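Local coordinates for molinate hydrolase (Gulosibacter molinativorax, PDB 4WGX), which probably hydrolyses carbon-nitrogen bonds other than peptide bonds, as a metal-dependent member of the amidohydrolase superfamily named for the herbicide molinate, at residues A[108-113]-A[135-140]; A[114-119]-A[174-179]; A[343-348]-A[452-457]. All coordinates share one frame; numbering follows the deposited sequence.

Contact 1: residues A[108-113]-A[135-140]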
ATOM      1  N   THR A 108      24.577 -15.785  31.246  1.00 26.02           N
ATOM      2  CA  THR A 108      25.667 -16.652  30.822  1.00 31.48           C
ATOM      3  C   THR A 108      25.180 -17.742  29.891  1.00 28.83           C
ATOM      4  O   THR A 108      25.973 -18.347  29.173  1.00 27.67           O
ATOM      5  CB  THR A 108      26.373 -17.302  32.034  1.00 39.70           C
ATOM      6  OG1 THR A 108      25.401 -17.741  32.988  1.00 34.71           O
ATOM      7  CG2 THR A 108      27.293 -16.309  32.704  1.00 34.90           C
ATOM      8  N   THR A 109      23.873 -17.978  29.907  1.00 26.22           N
ATOM      9  CA  THR A 109      23.244 -18.939  29.011  1.00 30.25           C
ATOM     10  C   THR A 109      22.020 -18.317  28.321  1.00 27.30           C
ATOM     11  O   THR A 109      21.132 -17.785  28.971  1.00 26.59           O
ATOM     12  CB  THR A 109      22.824 -20.212  29.770  1.00 31.32           C
ATOM     13  OG1 THR A 109      23.933 -20.700  30.526  1.00 33.37           O
ATOM     14  CG2 THR A 109      22.387 -21.289  28.813  1.00 32.10           C
ATOM     15  N   VAL A 110      21.986 -18.384  26.997  1.00 24.27           N
ATOM     16  CA  VAL A 110      20.825 -17.933  26.243  1.00 26.81           C
ATOM     17  C   VAL A 110      20.279 -19.067  25.384  1.00 27.14           C
ATOM     18  O   VAL A 110      21.022 -19.910  24.856  1.00 25.99           O
ATOM     19  CB  VAL A 110      21.138 -16.707  25.342  1.00 22.26           C
ATOM     20  CG1 VAL A 110      21.442 -15.492  26.186  1.00 23.08           C
ATOM     21  CG2 VAL A 110      22.258 -17.003  24.390  1.00 28.89           C
ATOM     22  N   PHE A 111      18.957 -19.081  25.295  1.00 29.92           N
ATOM     23  CA  PHE A 111      18.229 -20.020  24.468  1.00 26.93           C
ATOM     24  C   PHE A 111      17.581 -19.226  23.336  1.00 21.97           C
ATOM     25  O   PHE A 111      16.736 -18.368  23.563  1.00 25.12           O
ATOM     26  CB  PHE A 111      17.207 -20.793  25.307  1.00 24.41           C
ATOM     27  CG  PHE A 111      17.833 -21.713  26.321  1.00 25.06           C
ATOM     28  CD1 PHE A 111      18.210 -22.993  25.976  1.00 24.10           C
ATOM     29  CD2 PHE A 111      18.061 -21.292  27.610  1.00 30.45           C
ATOM     30  CE1 PHE A 111      18.784 -23.827  26.895  1.00 30.92           C
ATOM     31  CE2 PHE A 111      18.645 -22.132  28.532  1.00 28.30           C
ATOM     32  CZ  PHE A 111      19.003 -23.391  28.174  1.00 30.16           C
ATOM     33  N   ASP A 112      18.014 -19.504  22.117  1.00 21.69           N
ATOM     34  CA  ASP A 112      17.587 -18.763  20.949  1.00 23.49           C
ATOM     35  C   ASP A 112      16.548 -19.584  20.216  1.00 25.20           C
ATOM     36  O   ASP A 112      16.868 -20.629  19.673  1.00 26.36           O
ATOM     37  CB  ASP A 112      18.793 -18.438  20.051  1.00 27.79           C
ATOM     38  CG  ASP A 112      18.414 -17.638  18.795  1.00 30.03           C
ATOM     39  OD1 ASP A 112      17.394 -17.944  18.162  1.00 30.77           O
ATOM     40  OD2 ASP A 112      19.156 -16.706  18.435  1.00 31.39           O
ATOM     41  N   THR A 113      15.309 -19.098  20.182  1.00 24.49           N
ATOM     42  CA  THR A 113      14.199 -19.907  19.679  1.00 32.07           C
ATOM     43  C   THR A 113      13.798 -19.572  18.250  1.00 23.24           C
ATOM     44  O   THR A 113      12.861 -20.148  17.729  1.00 28.20           O
ATOM     45  CB  THR A 113      12.955 -19.773  20.567  1.00 27.20           C
ATOM     46  OG1 THR A 113      12.391 -18.469  20.432  1.00 26.86           O
ATOM     47  CG2 THR A 113      13.313 -20.017  22.009  1.00 29.26           C
ATOM     48  N   ALA A 135      27.792 -15.238  25.888  1.00 36.63           N
ATOM     49  CA  ALA A 135      26.959 -16.196  26.578  1.00 24.02           C
ATOM     50  C   ALA A 135      26.902 -17.496  25.802  1.00 29.16           C
ATOM     51  O   ALA A 135      26.995 -17.530  24.582  1.00 31.08           O
ATOM     52  CB  ALA A 135      25.575 -15.645  26.794  1.00 33.16           C
ATOM     53  N   ARG A 136      26.777 -18.569  26.555  1.00 26.11           N
ATOM     54  CA  ARG A 136      26.568 -19.900  26.027  1.00 35.60           C
ATOM     55  C   ARG A 136      25.262 -19.933  25.239  1.00 32.65           C
ATOM     56  O   ARG A 136      24.243 -19.473  25.743  1.00 27.49           O
ATOM     57  CB  ARG A 136      26.540 -20.875  27.209  1.00 35.33           C
ATOM     58  CG  ARG A 136      26.570 -22.345  26.892  1.00 38.36           C
ATOM     59  CD  ARG A 136      26.548 -23.162  28.193  1.00 35.20           C
ATOM     60  NE  ARG A 136      27.748 -22.970  29.002  1.00 35.99           N
ATOM     61  CZ  ARG A 136      27.820 -22.254  30.122  1.00 37.26           C
ATOM     62  NH1 ARG A 136      26.764 -21.631  30.610  1.00 35.00           N
ATOM     63  NH2 ARG A 136      28.973 -22.164  30.768  1.00 48.70           N
ATOM     64  N   ILE A 137      25.291 -20.456  24.014  1.00 26.55           N
ATOM     65  CA  ILE A 137      24.097 -20.487  23.166  1.00 30.02           C
ATOM     66  C   ILE A 137      23.528 -21.872  22.975  1.00 28.39           C
ATOM     67  O   ILE A 137      24.253 -22.784  22.592  1.00 30.28           O
ATOM     68  CB  ILE A 137      24.376 -19.937  21.741  1.00 32.56           C
ATOM     69  CG1 ILE A 137      24.864 -18.492  21.800  1.00 23.95           C
ATOM     70  CG2 ILE A 137      23.118 -20.048  20.872  1.00 28.05           C
ATOM     71  CD1 ILE A 137      25.265 -17.935  20.461  1.00 26.73           C
ATOM     72  N   PHE A 138      22.227 -22.018  23.213  1.00 26.06           N
ATOM     73  CA  PHE A 138      21.490 -23.169  22.682  1.00 26.25           C
ATOM     74  C   PHE A 138      20.367 -22.671  21.777  1.00 29.92           C
ATOM     75  O   PHE A 138      19.727 -21.684  22.099  1.00 26.81           O
ATOM     76  CB  PHE A 138      20.935 -24.031  23.803  1.00 30.28           C
ATOM     77  CG  PHE A 138      21.984 -24.540  24.747  1.00 28.93           C
ATOM     78  CD1 PHE A 138      22.825 -25.574  24.383  1.00 34.34           C
ATOM     79  CD2 PHE A 138      22.124 -23.983  26.002  1.00 27.33           C
ATOM     80  CE1 PHE A 138      23.794 -26.032  25.262  1.00 30.78           C
ATOM     81  CE2 PHE A 138      23.079 -24.436  26.871  1.00 36.27           C
ATOM     82  CZ  PHE A 138      23.912 -25.467  26.504  1.00 26.29           C
ATOM     83  N   PHE A 139      20.111 -23.355  20.664  1.00 28.83           N
ATOM     84  CA  PHE A 139      19.192 -22.822  19.667  1.00 30.62           C
ATOM     85  C   PHE A 139      18.256 -23.847  19.035  1.00 37.57           C
ATOM     86  O   PHE A 139      18.513 -25.049  19.071  1.00 25.76           O
ATOM     87  CB  PHE A 139      19.988 -22.127  18.569  1.00 27.26           C
ATOM     88  CG  PHE A 139      20.940 -23.019  17.837  1.00 26.69           C
ATOM     89  CD1 PHE A 139      20.485 -23.904  16.885  1.00 25.37           C
ATOM     90  CD2 PHE A 139      22.299 -22.952  18.084  1.00 30.60           C
ATOM     91  CE1 PHE A 139      21.359 -24.718  16.197  1.00 28.85           C
ATOM     92  CE2 PHE A 139      23.184 -23.764  17.398  1.00 30.27           C
ATOM     93  CZ  PHE A 139      22.710 -24.646  16.450  1.00 26.92           C
ATOM     94  N   ALA A 140      17.168 -23.332  18.458  1.00 31.08           N
ATOM     95  CA  ALA A 140      16.154 -24.134  17.775  1.00 28.10           C
ATOM     96  C   ALA A 140      16.398 -24.202  16.292  1.00 26.98           C
ATOM     97  O   ALA A 140      15.886 -25.087  15.618  1.00 28.83           O
ATOM     98  CB  ALA A 140      14.771 -23.559  18.009  1.00 28.39           C
TER
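Phe-111 and Phe-138, paired across two parallel strands, have rings that lie alongside each other, both turned out from the same side of the sheet, with planes 25° apart. The rings are slid so far that they barely overlap, and the touch falls between CE1 of Phe-111 and CD2 of Phe-138, 3.5 Å apart. Both leave their strands with CG anti to the carbonyl carbon, and this shared torsion keeps them abreast. The methyl CG2 of Thr-109 meets the edge of the Phe-138 ring at CE2, 3.8 Å away. On the same sheet face Arg-136 runs out from its strand and bends at chi3 (-65°), which brings NH1 to OG1 of Thr-109 at 3.0 Å; the hydroxyl lies in the guanidinium plane. That plane is held further by salt bridges to Asp-415 and Glu-439.

Strands 107-112 and 136-139 are the two beta strands of a right-handed beta-alpha-beta unit of the TIM-barrel fold, with helix 117-128 as the crossover. Backbone bonds alternate between them; Val-110 N to Arg-136 O, at 2.8 Å, is almost straight, and Val-110 O in turn accepts from Phe-138 N.

The other face carries Val-110 and Ile-137, neighbours that touch through CG2 of Val-110 and CG1 of Ile-137 at 4.0 Å. Helix 91-104 packs against both. Farther along, CB of Asp-112 lies 4.2 Å from CB of Phe-139, while the Asp-112 carboxylate turns to Asn-115 and the Phe-139 ring turns from the partner strand onto helix 117-128.

Contact 2: residues A[114-119]-A[174-179]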
ATOM      1  N   TRP A 114      14.503 -18.648  17.620  1.00 23.04           N
ATOM      2  CA  TRP A 114      14.327 -18.411  16.191  1.00 27.72           C
ATOM      3  C   TRP A 114      15.508 -17.649  15.643  1.00 21.43           C
ATOM      4  O   TRP A 114      15.826 -16.569  16.111  1.00 22.17           O
ATOM      5  CB  TRP A 114      13.040 -17.638  15.883  1.00 26.72           C
ATOM      6  CG  TRP A 114      12.870 -17.409  14.427  1.00 24.24           C
ATOM      7  CD1 TRP A 114      12.461 -18.314  13.508  1.00 28.86           C
ATOM      8  CD2 TRP A 114      13.132 -16.202  13.708  1.00 26.21           C
ATOM      9  NE1 TRP A 114      12.439 -17.750  12.261  1.00 24.15           N
ATOM     10  CE2 TRP A 114      12.853 -16.451  12.357  1.00 19.32           C
ATOM     11  CE3 TRP A 114      13.579 -14.933  14.078  1.00 28.72           C
ATOM     12  CZ2 TRP A 114      12.997 -15.484  11.374  1.00 25.63           C
ATOM     13  CZ3 TRP A 114      13.724 -13.970  13.100  1.00 31.74           C
ATOM     14  CH2 TRP A 114      13.423 -14.247  11.766  1.00 23.90           C
ATOM     15  N   ASN A 115      16.128 -18.201  14.614  1.00 21.00           N
ATOM     16  CA  ASN A 115      17.346 -17.641  14.055  1.00 21.96           C
ATOM     17  C   ASN A 115      17.665 -18.350  12.754  1.00 22.32           C
ATOM     18  O   ASN A 115      16.966 -19.272  12.370  1.00 25.39           O
ATOM     19  CB  ASN A 115      18.502 -17.777  15.050  1.00 30.52           C
ATOM     20  CG  ASN A 115      19.607 -16.770  14.813  1.00 27.72           C
ATOM     21  OD1 ASN A 115      19.920 -16.414  13.680  1.00 26.89           O
ATOM     22  ND2 ASN A 115      20.202 -16.301  15.893  1.00 29.92           N
ATOM     23  N   ALA A 116      18.707 -17.910  12.067  1.00 25.82           N
ATOM     24  CA  ALA A 116      19.169 -18.598  10.877  1.00 24.11           C
ATOM     25  C   ALA A 116      20.169 -19.667  11.293  1.00 24.15           C
ATOM     26  O   ALA A 116      21.121 -19.383  12.001  1.00 24.61           O
ATOM     27  CB  ALA A 116      19.784 -17.628   9.907  1.00 26.43           C
ATOM     28  N   LEU A 117      19.934 -20.893  10.859  1.00 24.28           N
ATOM     29  CA  LEU A 117      20.642 -22.046  11.390  1.00 33.48           C
ATOM     30  C   LEU A 117      22.165 -21.948  11.198  1.00 28.48           C
ATOM     31  O   LEU A 117      22.923 -22.109  12.149  1.00 29.70           O
ATOM     32  CB  LEU A 117      20.099 -23.320  10.748  1.00 30.34           C
ATOM     33  CG  LEU A 117      20.675 -24.653  11.222  1.00 30.12           C
ATOM     34  CD1 LEU A 117      20.418 -24.858  12.693  1.00 24.78           C
ATOM     35  CD2 LEU A 117      20.075 -25.758  10.421  1.00 29.28           C
ATOM     36  N   GLU A 118      22.611 -21.652   9.983  1.00 29.70           N
ATOM     37  CA  GLU A 118      24.044 -21.616   9.690  1.00 25.65           C
ATOM     38  C   GLU A 118      24.821 -20.672  10.623  1.00 28.25           C
ATOM     39  O   GLU A 118      25.739 -21.113  11.335  1.00 30.30           O
ATOM     40  CB  GLU A 118      24.281 -21.227   8.232  1.00 29.72           C
ATOM     41  CG  GLU A 118      25.745 -21.061   7.869  1.00 40.62           C
ATOM     42  CD  GLU A 118      25.960 -20.823   6.385  1.00 43.60           C
ATOM     43  OE1 GLU A 118      25.749 -21.755   5.585  1.00 57.52           O
ATOM     44  OE2 GLU A 118      26.345 -19.700   6.018  1.00 36.95           O
ATOM     45  N   PRO A 119      24.450 -19.376  10.651  1.00 29.49           N
ATOM     46  CA  PRO A 119      25.252 -18.496  11.505  1.00 29.33           C
ATOM     47  C   PRO A 119      25.097 -18.750  13.007  1.00 21.20           C
ATOM     48  O   PRO A 119      26.033 -18.467  13.754  1.00 25.94           O
ATOM     49  CB  PRO A 119      24.750 -17.092  11.135  1.00 30.39           C
ATOM     50  CG  PRO A 119      23.416 -17.286  10.549  1.00 26.70           C
ATOM     51  CD  PRO A 119      23.448 -18.620   9.876  1.00 24.42           C
ATOM     52  N   ASP A 174      14.965 -15.473   3.096  1.00 20.32           N
ATOM     53  CA  ASP A 174      13.925 -16.408   3.492  1.00 27.30           C
ATOM     54  C   ASP A 174      14.506 -17.826   3.566  1.00 26.24           C
ATOM     55  O   ASP A 174      14.194 -18.557   4.483  1.00 22.72           O
ATOM     56  CB  ASP A 174      12.710 -16.359   2.542  1.00 21.24           C
ATOM     57  CG  ASP A 174      11.804 -15.158   2.802  1.00 26.25           C
ATOM     58  OD1 ASP A 174      12.003 -14.483   3.830  1.00 23.74           O
ATOM     59  OD2 ASP A 174      10.892 -14.901   1.982  1.00 21.95           O
ATOM     60  N   ALA A 175      15.363 -18.204   2.620  1.00 22.62           N
ATOM     61  CA  ALA A 175      15.929 -19.551   2.632  1.00 27.45           C
ATOM     62  C   ALA A 175      16.829 -19.787   3.845  1.00 27.18           C
ATOM     63  O   ALA A 175      16.810 -20.861   4.429  1.00 22.73           O
ATOM     64  CB  ALA A 175      16.705 -19.826   1.355  1.00 16.47           C
ATOM     65  N   MET A 176      17.621 -18.794   4.226  1.00 24.36           N
ATOM     66  CA  MET A 176      18.571 -19.026   5.293  1.00 23.89           C
ATOM     67  C   MET A 176      17.850 -19.041   6.629  1.00 25.62           C
ATOM     68  O   MET A 176      18.333 -19.687   7.561  1.00 25.38           O
ATOM     69  CB  MET A 176      19.712 -18.003   5.270  1.00 27.32           C
ATOM     70  CG  MET A 176      19.517 -16.782   6.100  1.00 37.49           C
ATOM     71  SD  MET A 176      20.971 -15.721   6.103  1.00 34.54           S
ATOM     72  CE  MET A 176      20.361 -14.477   7.213  1.00 27.09           C
ATOM     73  N   PHE A 177      16.702 -18.369   6.739  1.00 25.34           N
ATOM     74  CA  PHE A 177      15.875 -18.614   7.940  1.00 22.13           C
ATOM     75  C   PHE A 177      14.951 -19.858   7.893  1.00 26.09           C
ATOM     76  O   PHE A 177      14.803 -20.547   8.883  1.00 25.10           O
ATOM     77  CB  PHE A 177      15.023 -17.394   8.272  1.00 22.44           C
ATOM     78  CG  PHE A 177      15.807 -16.240   8.805  1.00 20.36           C
ATOM     79  CD1 PHE A 177      16.074 -16.121  10.154  1.00 23.14           C
ATOM     80  CD2 PHE A 177      16.283 -15.275   7.946  1.00 22.97           C
ATOM     81  CE1 PHE A 177      16.796 -15.053  10.634  1.00 21.24           C
ATOM     82  CE2 PHE A 177      17.001 -14.210   8.409  1.00 24.99           C
ATOM     83  CZ  PHE A 177      17.264 -14.094   9.753  1.00 25.54           C
ATOM     84  N   GLU A 178      14.310 -20.137   6.768  1.00 26.25           N
ATOM     85  CA  GLU A 178      13.358 -21.245   6.695  1.00 33.19           C
ATOM     86  C   GLU A 178      14.017 -22.627   6.685  1.00 24.51           C
ATOM     87  O   GLU A 178      13.505 -23.550   7.310  1.00 27.95           O
ATOM     88  CB  GLU A 178      12.479 -21.116   5.453  1.00 25.19           C
ATOM     89  CG  GLU A 178      11.385 -20.086   5.574  1.00 32.52           C
ATOM     90  CD  GLU A 178      10.634 -19.875   4.278  1.00 30.42           C
ATOM     91  OE1 GLU A 178      10.810 -20.688   3.345  1.00 25.56           O
ATOM     92  OE2 GLU A 178       9.867 -18.890   4.200  1.00 31.39           O
ATOM     93  N   VAL A 179      15.111 -22.767   5.943  1.00 24.02           N
ATOM     94  CA  VAL A 179      15.866 -24.021   5.879  1.00 28.85           C
ATOM     95  C   VAL A 179      14.912 -25.153   5.466  1.00 26.51           C
ATOM     96  O   VAL A 179      14.983 -26.277   5.937  1.00 27.07           O
ATOM     97  CB  VAL A 179      16.612 -24.252   7.251  1.00 27.68           C
ATOM     98  CG1 VAL A 179      17.131 -25.656   7.473  1.00 50.01           C
ATOM     99  CG2 VAL A 179      17.787 -23.299   7.332  1.00 28.53           C
TER
HETATM  100  O   HOH W   1      17.108 -21.295  10.601  1.00 23.00           O
HETATM  101  O   HOH W   2      20.832 -20.939   7.559  1.00 22.34           O
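The Phe-177 ring fills the gap between the indole of Trp-114 and the methyl of Ala-116. Its CD1 corner sits above one face of the indole, toward the rim, and reaches CZ2 of Trp-114 at 3.4 Å. The two planes are only 15° apart but slid, so the six-membered ring of Trp-114 and the phenyl ring barely overlap. With CG anti to the backbone N (chi1 -180°), the Trp-114 side chain extends far enough for its benzo end to meet Phe-177. CB of Ala-116 stands over a face of the Phe-177 ring, 4.1 Å from its centroid, in a CH-pi contact. The same methyl is a small knob in a hollow on helix 167-178, 3.4 Å from the carbonyl O of Met-176 and also against CG of that residue.

This is the turn that leaves strand 107-112 of the barrel and enters helix 117-128, with Ala-116 at the N-cap, packed on the C-terminal end of helix 167-178. Trp-114 lies about 9 Å, side chain to side chain, from His-251, a zinc ligand in this protein; its side chain is about 4 Å from a bound 2-methyl-2,4-pentanediol, probably from the crystallisation liquor, which may mark a pocket. Cutting Trp-114 back to an alanine is likely to leave the Phe-177 ring without its stacking partner and open a gap at that face.

Beyond Ala-116 the packing is thinner: CB of Leu-117 meets CG2 of Val-179 at 4.1 Å, the two side chains crossing at about a right angle. Water takes over between the backbones. One molecule donates to O of Asn-115 and to O of Phe-177; a second accepts from N of Glu-118 and donates to O of Met-176.

Contact 3: residues A[343-348]-A[452-457]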
ATOM      1  N   ALA A 343      13.837 -10.759  23.008  1.00 26.59           N
ATOM      2  CA  ALA A 343      14.756  -9.636  22.850  1.00 32.10           C
ATOM      3  C   ALA A 343      15.889  -9.926  21.886  1.00 22.94           C
ATOM      4  O   ALA A 343      16.308 -11.061  21.713  1.00 21.91           O
ATOM      5  CB  ALA A 343      15.326  -9.235  24.175  1.00 25.06           C
ATOM      6  N   GLY A 344      16.382  -8.862  21.272  1.00 27.65           N
ATOM      7  CA  GLY A 344      17.509  -8.932  20.373  1.00 32.85           C
ATOM      8  C   GLY A 344      18.296  -7.641  20.465  1.00 26.07           C
ATOM      9  O   GLY A 344      17.884  -6.713  21.149  1.00 23.81           O
ATOM     10  N   CYS A 345      19.438  -7.590  19.795  1.00 24.33           N
ATOM     11  CA  CYS A 345      20.226  -6.375  19.735  1.00 27.96           C
ATOM     12  C   CYS A 345      19.771  -5.509  18.548  1.00 29.39           C
ATOM     13  O   CYS A 345      20.127  -5.760  17.401  1.00 25.90           O
ATOM     14  CB  CYS A 345      21.710  -6.726  19.637  1.00 33.18           C
ATOM     15  SG  CYS A 345      22.771  -5.306  19.453  1.00 42.21           S
ATOM     16  N   THR A 346      18.973  -4.491  18.842  1.00 29.17           N
ATOM     17  CA  THR A 346      18.306  -3.718  17.803  1.00 24.25           C
ATOM     18  C   THR A 346      19.272  -2.759  17.122  1.00 27.99           C
ATOM     19  O   THR A 346      20.126  -2.147  17.759  1.00 27.25           O
ATOM     20  CB  THR A 346      17.109  -2.936  18.371  1.00 31.26           C
ATOM     21  OG1 THR A 346      16.187  -3.848  18.969  1.00 42.36           O
ATOM     22  CG2 THR A 346      16.374  -2.188  17.275  1.00 37.37           C
ATOM     23  N   ASP A 347      19.149  -2.665  15.808  1.00 23.27           N
ATOM     24  CA  ASP A 347      19.970  -1.763  15.028  1.00 25.42           C
ATOM     25  C   ASP A 347      19.815  -0.339  15.545  1.00 27.47           C
ATOM     26  O   ASP A 347      18.698   0.111  15.791  1.00 27.06           O
ATOM     27  CB  ASP A 347      19.592  -1.827  13.550  1.00 26.44           C
ATOM     28  CG  ASP A 347      20.607  -1.159  12.659  1.00 25.63           C
ATOM     29  OD1 ASP A 347      20.540   0.071  12.512  1.00 22.91           O
ATOM     30  OD2 ASP A 347      21.460  -1.869  12.095  1.00 25.62           O
ATOM     31  N   PRO A 348      20.936   0.374  15.721  1.00 25.19           N
ATOM     32  CA  PRO A 348      20.895   1.744  16.241  1.00 22.80           C
ATOM     33  C   PRO A 348      20.094   2.741  15.382  1.00 24.52           C
ATOM     34  O   PRO A 348      19.573   3.704  15.930  1.00 26.47           O
ATOM     35  CB  PRO A 348      22.372   2.150  16.294  1.00 23.01           C
ATOM     36  CG  PRO A 348      23.096   1.172  15.503  1.00 24.71           C
ATOM     37  CD  PRO A 348      22.315  -0.088  15.519  1.00 28.66           C
ATOM     38  N   PRO A 452      32.341  -4.019  18.316  1.00 30.59           N
ATOM     39  CA  PRO A 452      31.037  -3.500  17.906  1.00 35.70           C
ATOM     40  C   PRO A 452      30.831  -3.560  16.412  1.00 33.47           C
ATOM     41  O   PRO A 452      31.707  -3.230  15.622  1.00 31.43           O
ATOM     42  CB  PRO A 452      31.066  -2.064  18.397  1.00 31.65           C
ATOM     43  CG  PRO A 452      31.928  -2.122  19.591  1.00 34.07           C
ATOM     44  CD  PRO A 452      33.006  -3.102  19.254  1.00 35.70           C
ATOM     45  N   LEU A 453      29.644  -4.005  16.038  1.00 32.12           N
ATOM     46  CA  LEU A 453      29.346  -4.313  14.658  1.00 28.03           C
ATOM     47  C   LEU A 453      28.011  -3.670  14.328  1.00 33.34           C
ATOM     48  O   LEU A 453      27.971  -2.620  13.703  1.00 30.87           O
ATOM     49  CB  LEU A 453      29.331  -5.816  14.448  1.00 30.99           C
ATOM     50  CG  LEU A 453      28.992  -6.297  13.044  1.00 29.78           C
ATOM     51  CD1 LEU A 453      29.954  -5.716  12.051  1.00 27.33           C
ATOM     52  CD2 LEU A 453      29.027  -7.797  12.985  1.00 30.57           C
ATOM     53  N   VAL A 454      26.928  -4.280  14.797  1.00 29.19           N
ATOM     54  CA  VAL A 454      25.625  -3.643  14.784  1.00 28.74           C
ATOM     55  C   VAL A 454      25.631  -2.380  15.639  1.00 28.21           C
ATOM     56  O   VAL A 454      25.103  -1.352  15.225  1.00 29.14           O
ATOM     57  CB  VAL A 454      24.521  -4.602  15.292  1.00 27.68           C
ATOM     58  CG1 VAL A 454      23.150  -3.927  15.259  1.00 26.88           C
ATOM     59  CG2 VAL A 454      24.472  -5.856  14.457  1.00 26.59           C
ATOM     60  N   THR A 455      26.228  -2.454  16.824  1.00 23.75           N
ATOM     61  CA  THR A 455      26.197  -1.332  17.761  1.00 27.88           C
ATOM     62  C   THR A 455      27.228  -0.238  17.446  1.00 27.79           C
ATOM     63  O   THR A 455      27.241   0.802  18.093  1.00 28.18           O
ATOM     64  CB  THR A 455      26.412  -1.804  19.218  1.00 29.72           C
ATOM     65  OG1 THR A 455      27.660  -2.494  19.323  1.00 29.75           O
ATOM     66  CG2 THR A 455      25.280  -2.728  19.668  1.00 30.72           C
ATOM     67  N   ALA A 456      28.092  -0.466  16.466  1.00 23.45           N
ATOM     68  CA  ALA A 456      29.005   0.580  16.007  1.00 31.90           C
ATOM     69  C   ALA A 456      28.212   1.768  15.461  1.00 30.36           C
ATOM     70  O   ALA A 456      27.426   1.614  14.530  1.00 30.72           O
ATOM     71  CB  ALA A 456      29.947   0.033  14.951  1.00 23.51           C
ATOM     72  N   TYR A 457      28.423   2.948  16.038  1.00 32.91           N
ATOM     73  CA  TYR A 457      27.599   4.125  15.740  1.00 37.35           C
ATOM     74  C   TYR A 457      28.317   5.386  16.207  1.00 37.11           C
ATOM     75  O   TYR A 457      28.967   5.353  17.239  1.00 38.78           O
ATOM     76  CB  TYR A 457      26.244   4.000  16.433  1.00 32.71           C
ATOM     77  CG  TYR A 457      25.059   4.579  15.706  1.00 29.56           C
ATOM     78  CD1 TYR A 457      24.622   4.047  14.506  1.00 32.89           C
ATOM     79  CD2 TYR A 457      24.338   5.622  16.259  1.00 33.10           C
ATOM     80  CE1 TYR A 457      23.520   4.568  13.859  1.00 28.87           C
ATOM     81  CE2 TYR A 457      23.243   6.151  15.624  1.00 27.67           C
ATOM     82  CZ  TYR A 457      22.835   5.622  14.426  1.00 29.48           C
ATOM     83  OH  TYR A 457      21.730   6.133  13.804  1.00 32.38           O
TER
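Pro-348 sets the CB-CG edge of its ring over the face of Tyr-457, with the rest of the ring tilted up from it, and here the contact is tightest. CB of the proline stands 3.6 Å from the centroid of the Tyr-457 ring and 16° off the normal, a CH-pi contact; CG comes in beside it, 3.4 Å from CD1 of Tyr-457. Through CD the pyrrolidine also leans on Val-454, with CD of Pro-348 3.1 Å from the carbonyl O of Val-454 and a little farther from the methyl CG1. That methyl, set anti to the backbone N (chi1 -179°), reaches the 343-348 loop and rests on CA of Asp-347 at 3.9 Å as well as on the proline ring.

This close packing lies toward the surface, with Thr-455 and the Tyr-457 hydroxyl at its margin, whereas the sparser end, around Cys-345, is buried. There SG of Cys-345 meets the methyl CG2 of Thr-455, at 3.6 Å, and approaches CG1 of Val-454 more distantly. The polar ends at the margin turn to partners beyond the two loops: OG1 of Thr-455 bonds to Glu-97, and the hydroxyl of Tyr-457 to Asp-349. Tyr-457 also packs on Thr-168 of the second subunit.

The contact joins the loop after strand 337-339, at the start of helix 348-352, to the C-terminal tail, away from the metal sites. Asp-347 is the N-cap of that helix, its OD1 accepting from N of Asp-349, while OD2 forms a salt bridge with Arg-459 of the tail. With no hydrogen bond directly between 343-348 and 452-457, the attachment rests on apolar and CH-pi packing, and the charged pair to Arg-459 is likely to add an electrostatic tie between helix start and tail.

Contact 1 is the core contact, buried near the centre of the chain and held by regular backbone hydrogen bonds between barrel strands. Contacts 2 and 3 are partly buried, each centred about 17 Å from the chain centre, and have no direct hydrogen bond across their segments; contact 2 uses aromatic packing and bridging water, contact 3 proline and methyl packing. Contact 1 and the 114-119 half of contact 2 belong to one beta-alpha-beta unit and touch where CE1 of Phe-139 meets CD1 of Leu-117 at 3.6 Å. Contact 3 touches neither, but helix 91-104 packs against residues of all three. Around both outer contacts the second subunit comes within reach, whereas no other chain touches contact 1.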